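Local coordinates for uncharacterized protein (Chaetomium thermophilum, PDB 3LPZ) that probably serves as Get4 of the Get pathway, an alpha-solenoid that binds Get5 and takes part in the biogenesis of tail-anchored membrane proteins, at residues 77-82 and 111-116; 102-107 and 143-148; 196-201 and 249-254. All blocks are in the same frame, centred on the assembly; numbering follows the deposited sequence. Where two conformers were deposited one is given.

Contact 1: 77-82 and 111-116; sequences LAVLLV and EPVRKR
Within 77-82, Val-79 is the one residue that touches 111-116, its two methyls dividing the work against Val-113 and Arg-116 of helix 112-128. Just before it, Ala-78 is small enough for Phe-117 and Cys-103 to pack against it. Val-79 itself has CG1 anti to the backbone N (chi1 173°), which sends this methyl to the guanidinium of Arg-116, 3.8 Å from its NE and over one face of the flat group, toward the rim. The other methyl, CG2, rests 4.1 Å from Val-113 CG1. A beta-branched residue suits the place because it offers two separate methyls from one short, stiff stem. Further along, Val-82 packs on Phe-117 and Trp-124, continuing the apolar seam.

In the conformer given, one of two, the extended chain of Arg-116 carries its guanidinium across Val-79 at about a right angle, NE, CZ and NH2 doing the touching, while NH1 forms a salt bridge with Glu-120 of its own helix. Where that helix starts, Glu-111 is the N-cap: its OE2 accepts from Val-113 N at 3.1 Å, nearly straight. Next-but-one helices thus pack side by side along the array, as in an alpha-solenoid.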
loop_
_atom_site.group_PDB
_atom_site.type_symbol
_atom_site.label_atom_id
_atom_site.label_comp_id
_atom_site.label_asym_id
_atom_site.label_seq_id
_atom_site.Cartn_x
_atom_site.Cartn_y
_atom_site.Cartn_z
ATOM N N LEU A 77 -2.930 21.201 13.871
ATOM C CA LEU A 77 -1.513 21.598 13.947
ATOM C C LEU A 77 -0.594 20.644 13.177
ATOM O O LEU A 77 0.403 21.081 12.588
ATOM C CB LEU A 77 -1.042 21.718 15.400
ATOM C CG LEU A 77 -0.886 23.129 15.943
ATOM C CD1 LEU A 77 -1.963 24.088 15.451
ATOM C CD2 LEU A 77 -0.746 23.134 17.420
ATOM N N ALA A 78 -0.927 19.350 13.203
ATOM C CA ALA A 78 -0.139 18.357 12.456
ATOM C C ALA A 78 -0.252 18.617 10.952
ATOM O O ALA A 78 0.723 18.488 10.223
ATOM C CB ALA A 78 -0.577 16.908 12.808
ATOM N N VAL A 79 -1.447 18.975 10.485
ATOM C CA VAL A 79 -1.627 19.359 9.063
ATOM C C VAL A 79 -0.827 20.629 8.737
ATOM O O VAL A 79 -0.189 20.723 7.660
ATOM C CB VAL A 79 -3.159 19.511 8.695
ATOM C CG1 VAL A 79 -3.370 20.082 7.282
ATOM C CG2 VAL A 79 -3.866 18.139 8.815
ATOM N N LEU A 80 -0.832 21.600 9.661
ATOM C CA LEU A 80 -0.074 22.846 9.470
ATOM C C LEU A 80 1.429 22.539 9.381
ATOM O O LEU A 80 2.165 23.182 8.653
ATOM C CB LEU A 80 -0.357 23.817 10.628
ATOM C CG LEU A 80 0.181 25.245 10.525
ATOM C CD1 LEU A 80 -0.216 25.885 9.189
ATOM C CD2 LEU A 80 -0.288 26.104 11.727
ATOM N N LEU A 81 1.869 21.531 10.131
ATOM C CA LEU A 81 3.254 21.127 10.134
ATOM C C LEU A 81 3.663 20.665 8.729
ATOM O O LEU A 81 4.740 21.020 8.244
ATOM C CB LEU A 81 3.482 20.001 11.160
ATOM C CG LEU A 81 4.860 19.298 11.136
ATOM C CD1 LEU A 81 5.990 20.317 11.446
ATOM C CD2 LEU A 81 4.899 18.075 12.090
ATOM N N VAL A 82 2.820 19.847 8.097
ATOM C CA VAL A 82 3.092 19.397 6.728
ATOM C C VAL A 82 3.121 20.609 5.809
ATOM O O VAL A 82 4.001 20.706 4.958
ATOM C CB VAL A 82 2.022 18.407 6.180
ATOM C CG1 VAL A 82 2.336 18.037 4.712
ATOM C CG2 VAL A 82 1.966 17.143 7.039
ATOM N N GLU A 111 -10.281 9.583 14.625
ATOM C CA GLU A 111 -10.201 11.036 14.487
ATOM C C GLU A 111 -10.323 11.420 13.004
ATOM O O GLU A 111 -9.496 10.973 12.193
ATOM C CB GLU A 111 -8.893 11.566 15.111
ATOM C CG GLU A 111 -8.628 13.063 14.941
ATOM C CD GLU A 111 -9.824 13.957 15.311
ATOM O OE1 GLU A 111 -10.323 13.851 16.456
ATOM O OE2 GLU A 111 -10.251 14.775 14.447
ATOM N N PRO A 112 -11.366 12.212 12.636
ATOM C CA PRO A 112 -11.542 12.581 11.217
ATOM C C PRO A 112 -10.340 13.314 10.630
ATOM O O PRO A 112 -10.000 13.098 9.460
ATOM C CB PRO A 112 -12.768 13.506 11.230
ATOM C CG PRO A 112 -13.584 13.003 12.401
ATOM C CD PRO A 112 -12.543 12.614 13.452
ATOM N N VAL A 113 -9.678 14.140 11.435
ATOM C CA VAL A 113 -8.573 14.905 10.911
ATOM C C VAL A 113 -7.390 13.995 10.528
ATOM O O VAL A 113 -6.561 14.411 9.725
ATOM C CB VAL A 113 -8.157 16.066 11.841
ATOM C CG1 VAL A 113 -6.929 16.819 11.252
ATOM C CG2 VAL A 113 -9.331 17.058 11.982
ATOM N N ARG A 114 -7.310 12.777 11.080
ATOM C CA ARG A 114 -6.197 11.858 10.701
ATOM C C ARG A 114 -6.177 11.522 9.199
ATOM O O ARG A 114 -5.107 11.372 8.601
ATOM C CB ARG A 114 -6.157 10.569 11.548
ATOM C CG ARG A 114 -4.836 9.850 11.374
ATOM C CD ARG A 114 -4.764 8.520 12.099
ATOM N NE ARG A 114 -5.568 7.530 11.403
ATOM C CZ ARG A 114 -5.559 6.235 11.681
ATOM N NH1 ARG A 114 -4.779 5.769 12.656
ATOM N NH2 ARG A 114 -6.331 5.411 10.975
ATOM N N LYS A 115 -7.357 11.417 8.599
ATOM C CA LYS A 115 -7.507 11.157 7.157
ATOM C C LYS A 115 -6.857 12.263 6.318
ATOM O O LYS A 115 -6.121 11.983 5.369
ATOM C CB LYS A 115 -8.994 11.071 6.757
ATOM C CG LYS A 115 -9.797 9.952 7.417
ATOM C CD LYS A 115 -11.291 10.049 7.016
ATOM C CE LYS A 115 -12.061 8.753 7.306
ATOM N NZ LYS A 115 -11.807 8.242 8.687
ATOM N N ARG A 116 -7.166 13.505 6.661
ATOM C CA ARG A 116 -6.551 14.671 6.012
ATOM C C ARG A 116 -5.038 14.680 6.260
ATOM O O ARG A 116 -4.265 14.902 5.339
ATOM C CB ARG A 116 -7.178 15.976 6.518
ATOM C CG ARG A 116 -6.742 17.264 5.769
ATOM C CD ARG A 116 -7.354 18.495 6.448
ATOM N NE ARG A 116 -6.921 19.777 5.881
ATOM C CZ ARG A 116 -6.295 19.912 4.718
ATOM N NH1 ARG A 116 -6.034 18.841 3.987
ATOM N NH2 ARG A 116 -5.932 21.115 4.290
#

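Contact 2: 102-107 and 143-148; sequences GCLRLF and GTLYVE
Thr-144 OG1 is gripped by two waters that link it to Arg-105 across the contact, and it is also hydrogen-bonded to Val-141 O one turn back in its own helix. The setting is the alpha-solenoid of Get4, where the C-terminal part of helix 94-104 and the residues that follow meet the last turns of helix 136-148. Water 1 accepts from Arg-105 NH2 and donates to Thr-144 OG1, 2.9 Å away. Water 2 accepts from Arg-105 NH1 and donates both to Thr-144 OG1, at 2.8 Å, and to Glu-148 OE2, at 3.0 Å. Both waters lie at the edge of the guanidinium, in its plane, as suits a group whose N-H bonds all point outward within that plane. Water 2 thus bridges Arg-105 NH1 and Glu-148 OE2, which stay 5.4 Å apart; their opposite charges probably attract without forming a direct salt bridge.

Beside the water bridge is an apolar contact. Leu-104 is buried, with CG anti to the backbone N (chi1 -176°), and this swings the branched end toward helix 136-148, where it also touches Val-141 and Val-142; it packs on Val-118 of helix 112-128 as well. A leucine fits because its branched end can touch side chains of two other helices at once. Arginine suits the exposed neighbouring position, since its long chain can extend from CG to NE and carry the charge out to water. A type I turn runs from Leu-104 to Phe-107, and the ring of Phe-107 meets that of Phe-117. Leu-145 takes part with both methyls: CD1 lies 3.9 Å from Arg-105 NH1, while CD2 meets Leu-104 tip to tip, 3.7 Å from its CG.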
loop_
_atom_site.group_PDB
_atom_site.type_symbol
_atom_site.label_atom_id
_atom_site.label_comp_id
_atom_site.label_asym_id
_atom_site.label_seq_id
_atom_site.Cartn_x
_atom_site.Cartn_y
_atom_site.Cartn_z
ATOM N N GLY A 102 5.755 10.707 14.540
ATOM C CA GLY A 102 5.439 11.001 15.935
ATOM C C GLY A 102 4.009 11.536 16.066
ATOM O O GLY A 102 3.288 11.175 17.025
ATOM N N CYS A 103 3.591 12.403 15.146
ATOM C CA CYS A 103 2.189 12.893 15.150
ATOM C C CYS A 103 1.195 11.779 14.799
ATOM O O CYS A 103 0.181 11.574 15.503
ATOM C CB CYS A 103 2.002 14.072 14.180
ATOM S SG CYS A 103 2.922 15.570 14.647
ATOM N N LEU A 104 1.502 11.062 13.720
ATOM C CA LEU A 104 0.636 9.992 13.190
ATOM C C LEU A 104 0.197 8.995 14.257
ATOM O O LEU A 104 -0.998 8.651 14.365
ATOM C CB LEU A 104 1.365 9.217 12.075
ATOM C CG LEU A 104 0.551 8.114 11.361
ATOM C CD1 LEU A 104 -0.670 8.719 10.690
ATOM C CD2 LEU A 104 1.404 7.323 10.306
ATOM N N ARG A 105 1.174 8.521 15.030
ATOM C CA ARG A 105 0.935 7.455 15.987
ATOM C C ARG A 105 0.130 7.944 17.194
ATOM O O ARG A 105 -0.388 7.141 17.952
ATOM C CB ARG A 105 2.252 6.849 16.443
ATOM C CG ARG A 105 2.976 6.101 15.315
ATOM C CD ARG A 105 4.125 5.294 15.914
ATOM N NE ARG A 105 4.970 4.588 14.934
ATOM C CZ ARG A 105 4.683 3.406 14.387
ATOM N NH1 ARG A 105 3.534 2.794 14.675
ATOM N NH2 ARG A 105 5.544 2.836 13.531
ATOM N N LEU A 106 0.012 9.260 17.368
ATOM C CA LEU A 106 -0.776 9.788 18.487
ATOM C C LEU A 106 -2.233 10.120 18.175
ATOM O O LEU A 106 -2.997 10.428 19.089
ATOM C CB LEU A 106 -0.061 10.974 19.143
ATOM C CG LEU A 106 1.272 10.673 19.860
ATOM C CD1 LEU A 106 2.035 11.989 20.117
ATOM C CD2 LEU A 106 1.073 9.922 21.170
ATOM N N PHE A 107 -2.639 10.052 16.911
ATOM C CA PHE A 107 -4.051 10.223 16.572
ATOM C C PHE A 107 -4.861 9.009 17.023
ATOM O O PHE A 107 -4.378 7.875 16.907
ATOM C CB PHE A 107 -4.263 10.280 15.066
ATOM C CG PHE A 107 -3.947 11.594 14.433
ATOM C CD1 PHE A 107 -2.666 11.844 13.922
ATOM C CD2 PHE A 107 -4.951 12.556 14.254
ATOM C CE1 PHE A 107 -2.381 13.054 13.277
ATOM C CE2 PHE A 107 -4.668 13.752 13.623
ATOM C CZ PHE A 107 -3.389 14.000 13.113
ATOM N N GLY A 143 0.244 1.763 6.416
ATOM C CA GLY A 143 -0.268 0.445 6.079
ATOM C C GLY A 143 -0.380 -0.450 7.302
ATOM O O GLY A 143 -1.409 -1.129 7.475
ATOM N N THR A 144 0.639 -0.436 8.166
ATOM C CA THR A 144 0.577 -1.266 9.389
ATOM C C THR A 144 -0.500 -0.788 10.382
ATOM O O THR A 144 -1.162 -1.607 11.037
ATOM C CB THR A 144 1.911 -1.405 10.132
ATOM O OG1 THR A 144 2.257 -0.135 10.731
ATOM C CG2 THR A 144 3.001 -1.841 9.152
ATOM N N LEU A 145 -0.682 0.517 10.471
ATOM C CA LEU A 145 -1.751 1.070 11.282
ATOM C C LEU A 145 -3.117 0.607 10.780
ATOM O O LEU A 145 -3.962 0.191 11.579
ATOM C CB LEU A 145 -1.660 2.609 11.317
ATOM C CG LEU A 145 -1.076 3.348 12.531
ATOM C CD1 LEU A 145 -0.108 2.544 13.431
ATOM C CD2 LEU A 145 -0.459 4.679 12.093
ATOM N N TYR A 146 -3.343 0.692 9.473
ATOM C CA TYR A 146 -4.601 0.198 8.887
ATOM C C TYR A 146 -4.846 -1.295 9.161
ATOM O O TYR A 146 -5.972 -1.680 9.515
ATOM C CB TYR A 146 -4.731 0.510 7.386
ATOM C CG TYR A 146 -4.897 1.982 7.038
ATOM C CD1 TYR A 146 -5.301 2.925 7.991
ATOM C CD2 TYR A 146 -4.670 2.432 5.733
ATOM C CE1 TYR A 146 -5.454 4.298 7.646
ATOM C CE2 TYR A 146 -4.821 3.791 5.392
ATOM C CZ TYR A 146 -5.211 4.703 6.346
ATOM O OH TYR A 146 -5.345 6.031 5.983
ATOM N N VAL A 147 -3.808 -2.125 9.008
ATOM C CA VAL A 147 -3.881 -3.524 9.454
ATOM C C VAL A 147 -4.332 -3.694 10.920
ATOM O O VAL A 147 -5.267 -4.459 11.177
ATOM C CB VAL A 147 -2.560 -4.298 9.227
ATOM C CG1 VAL A 147 -2.632 -5.742 9.880
ATOM C CG2 VAL A 147 -2.237 -4.367 7.735
ATOM N N GLU A 148 -3.681 -3.002 11.861
ATOM C CA GLU A 148 -4.063 -3.059 13.294
ATOM C C GLU A 148 -5.525 -2.701 13.546
ATOM O O GLU A 148 -6.163 -3.241 14.445
ATOM C CB GLU A 148 -3.200 -2.117 14.144
ATOM C CG GLU A 148 -1.744 -2.500 14.222
ATOM C CD GLU A 148 -0.879 -1.415 14.853
ATOM O OE1 GLU A 148 -1.427 -0.371 15.318
ATOM O OE2 GLU A 148 0.355 -1.622 14.886
HETATM O O HOH W 1 4.715 0.405 12.121
HETATM O O HOH W 2 2.301 0.273 13.529
#

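Contact 3: 196-201 and 249-254; sequences PYLLVA and SMLLLS
Leu-198 and Leu-252 meet through their methyl ends: Leu-252 CD2 sits against both branches of Leu-198, 4.1 Å from its CD1 and 4.1 Å from its CD2. The two side chains cross obliquely, and one methyl thus rests against the fork of the other leucine. Leu-251 adds a looser touch, its CD2 lying 4.4 Å from Leu-198 CD1. All three leucines are buried and no hydrogen bond joins the segments, so this contact is held by apolar packing. Leucine suits it because a flexible stem with a forked end can bridge helices whose nearest CA atoms, those of Leu-198 and Leu-252, are 8.9 Å apart.

The torsion of Leu-252 matters here. With CG beside the backbone N (chi1 -76°), the side chain leans over and brings its end closer to Leu-198 than its root would suggest. The next shell packs against both sides. Helix 203-220 lies beside the pair, with Ala-206 against Leu-198 and Asn-207 and Tyr-210 against Leu-252; Ile-288 of helix 282-293 also touches Leu-198, and Phe-263 of helix 260-269 backs Leu-251.

Farther out, Tyr-292 OH ties helix 282-293 to helix 186-199 by a hydrogen bond with Leu-198 O. Other bonds stay within each helix or at its end. Helix 186-199 closes in a Schellman motif: Ala-201, with positive phi, is the C-prime residue, and its N bonds to Leu-198 O at 2.9 Å. In the conformer given, Ser-254 OG pairs with Met-250 O one turn earlier, at 2.9 Å, from above the carbonyl plane and on the face opposite Ser-254 N. Leucines thus join helices 186-199 and 243-256, with helix 203-220 between them in sequence and packed alongside, as in the stacked helices of an alpha-solenoid.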
loop_
_atom_site.group_PDB
_atom_site.type_symbol
_atom_site.label_atom_id
_atom_site.label_comp_id
_atom_site.label_asym_id
_atom_site.label_seq_id
_atom_site.Cartn_x
_atom_site.Cartn_y
_atom_site.Cartn_z
ATOM N N PRO A 196 -0.225 -7.752 -6.773
ATOM C CA PRO A 196 0.038 -6.303 -6.756
ATOM C C PRO A 196 1.528 -5.933 -6.739
ATOM O O PRO A 196 1.907 -4.908 -7.343
ATOM C CB PRO A 196 -0.695 -5.827 -5.473
ATOM C CG PRO A 196 -1.862 -6.773 -5.361
ATOM C CD PRO A 196 -1.224 -8.130 -5.747
ATOM N N TYR A 197 2.364 -6.726 -6.054
ATOM C CA TYR A 197 3.809 -6.481 -6.104
ATOM C C TYR A 197 4.398 -6.693 -7.488
ATOM O O TYR A 197 5.250 -5.896 -7.901
ATOM C CB TYR A 197 4.587 -7.307 -5.067
ATOM C CG TYR A 197 4.442 -6.745 -3.671
ATOM C CD1 TYR A 197 4.833 -5.428 -3.380
ATOM C CD2 TYR A 197 3.944 -7.537 -2.635
ATOM C CE1 TYR A 197 4.721 -4.909 -2.062
ATOM C CE2 TYR A 197 3.845 -7.038 -1.314
ATOM C CZ TYR A 197 4.217 -5.717 -1.055
ATOM O OH TYR A 197 4.082 -5.224 0.218
ATOM N N LEU A 198 3.946 -7.740 -8.196
ATOM C CA LEU A 198 4.351 -7.934 -9.590
ATOM C C LEU A 198 3.932 -6.729 -10.448
ATOM O O LEU A 198 4.710 -6.256 -11.266
ATOM C CB LEU A 198 3.768 -9.229 -10.182
ATOM C CG LEU A 198 4.337 -10.541 -9.643
ATOM C CD1 LEU A 198 3.653 -11.744 -10.342
ATOM C CD2 LEU A 198 5.872 -10.582 -9.766
ATOM N N LEU A 199 2.712 -6.226 -10.236
ATOM C CA LEU A 199 2.214 -5.062 -10.987
ATOM C C LEU A 199 3.013 -3.762 -10.789
ATOM O O LEU A 199 3.010 -2.910 -11.669
ATOM C CB LEU A 199 0.732 -4.807 -10.681
ATOM C CG LEU A 199 -0.243 -5.887 -11.180
ATOM C CD1 LEU A 199 -1.693 -5.547 -10.701
ATOM C CD2 LEU A 199 -0.197 -6.029 -12.689
ATOM N N VAL A 200 3.664 -3.589 -9.646
ATOM C CA VAL A 200 4.531 -2.409 -9.432
ATOM C C VAL A 200 6.000 -2.806 -9.610
ATOM O O VAL A 200 6.901 -2.158 -9.071
ATOM C CB VAL A 200 4.278 -1.716 -8.053
ATOM C CG1 VAL A 200 2.857 -1.153 -8.024
ATOM C CG2 VAL A 200 4.503 -2.697 -6.871
ATOM N N ALA A 201 6.213 -3.910 -10.331
ATOM C CA ALA A 201 7.547 -4.337 -10.774
ATOM C C ALA A 201 8.474 -4.617 -9.598
ATOM O O ALA A 201 9.666 -4.289 -9.641
ATOM C CB ALA A 201 8.151 -3.269 -11.730
ATOM N N SER A 249 2.506 -20.074 -7.838
ATOM C CA SER A 249 3.907 -20.504 -7.641
ATOM C C SER A 249 4.664 -20.595 -8.955
ATOM O O SER A 249 5.779 -20.131 -9.030
ATOM C CB SER A 249 4.014 -21.872 -6.957
ATOM O OG SER A 249 3.324 -21.889 -5.734
ATOM N N MET A 250 4.067 -21.226 -9.963
ATOM C CA MET A 250 4.728 -21.364 -11.270
ATOM C C MET A 250 4.809 -20.043 -12.052
ATOM O O MET A 250 5.746 -19.810 -12.805
ATOM C CB MET A 250 4.034 -22.430 -12.136
ATOM C CG MET A 250 3.894 -23.768 -11.492
ATOM S SD MET A 250 5.485 -24.528 -11.186
ATOM C CE MET A 250 6.040 -24.854 -12.847
ATOM N N LEU A 251 3.812 -19.188 -11.892
ATOM C CA LEU A 251 3.867 -17.862 -12.474
ATOM C C LEU A 251 5.078 -17.112 -11.908
ATOM O O LEU A 251 5.859 -16.517 -12.666
ATOM C CB LEU A 251 2.571 -17.083 -12.206
ATOM C CG LEU A 251 2.521 -15.620 -12.668
ATOM C CD1 LEU A 251 2.717 -15.537 -14.170
ATOM C CD2 LEU A 251 1.197 -14.924 -12.246
ATOM N N LEU A 252 5.254 -17.150 -10.589
ATOM C CA LEU A 252 6.461 -16.562 -9.992
ATOM C C LEU A 252 7.770 -17.146 -10.520
ATOM O O LEU A 252 8.747 -16.393 -10.758
ATOM C CB LEU A 252 6.428 -16.660 -8.457
ATOM C CG LEU A 252 5.502 -15.678 -7.735
ATOM C CD1 LEU A 252 5.467 -16.015 -6.236
ATOM C CD2 LEU A 252 5.918 -14.206 -7.946
ATOM N N LEU A 253 7.821 -18.467 -10.680
ATOM C CA LEU A 253 8.999 -19.066 -11.329
ATOM C C LEU A 253 9.189 -18.529 -12.731
ATOM O O LEU A 253 10.272 -18.104 -13.068
ATOM C CB LEU A 253 8.904 -20.585 -11.410
ATOM C CG LEU A 253 9.562 -21.434 -10.335
ATOM C CD1 LEU A 253 9.607 -22.898 -10.835
ATOM C CD2 LEU A 253 10.975 -20.914 -9.980
ATOM N N SER A 254 8.128 -18.522 -13.530
ATOM C CA SER A 254 8.203 -18.134 -14.944
ATOM C C SER A 254 8.658 -16.698 -15.143
ATOM O O SER A 254 9.314 -16.383 -16.119
ATOM C CB SER A 254 6.851 -18.333 -15.636
ATOM O OG SER A 254 6.465 -19.689 -15.603
#

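How the contacts relate
From the N terminus, helix 71-88 opens contact 1, and helix 94-104 opens contact 2 before contact 1 closes at helix 112-128; contact 2 then closes at helix 136-148. The two therefore cross, each skipping one helix, and together they tie four successive helices. They also touch directly: Phe-107 CB packs against Arg-114 CD at 3.5 Å, and the centres of contacts 1 and 2 are 13 Å apart. Contact 3 follows in series, bringing helix 243-256 back to helix 186-199 across a loop that holds helix 203-220 and a small two-stranded sheet. It lies on the opposite side of the chain's centre, about 36 Å from contact 1 and 29 Å from contact 2, centre to centre.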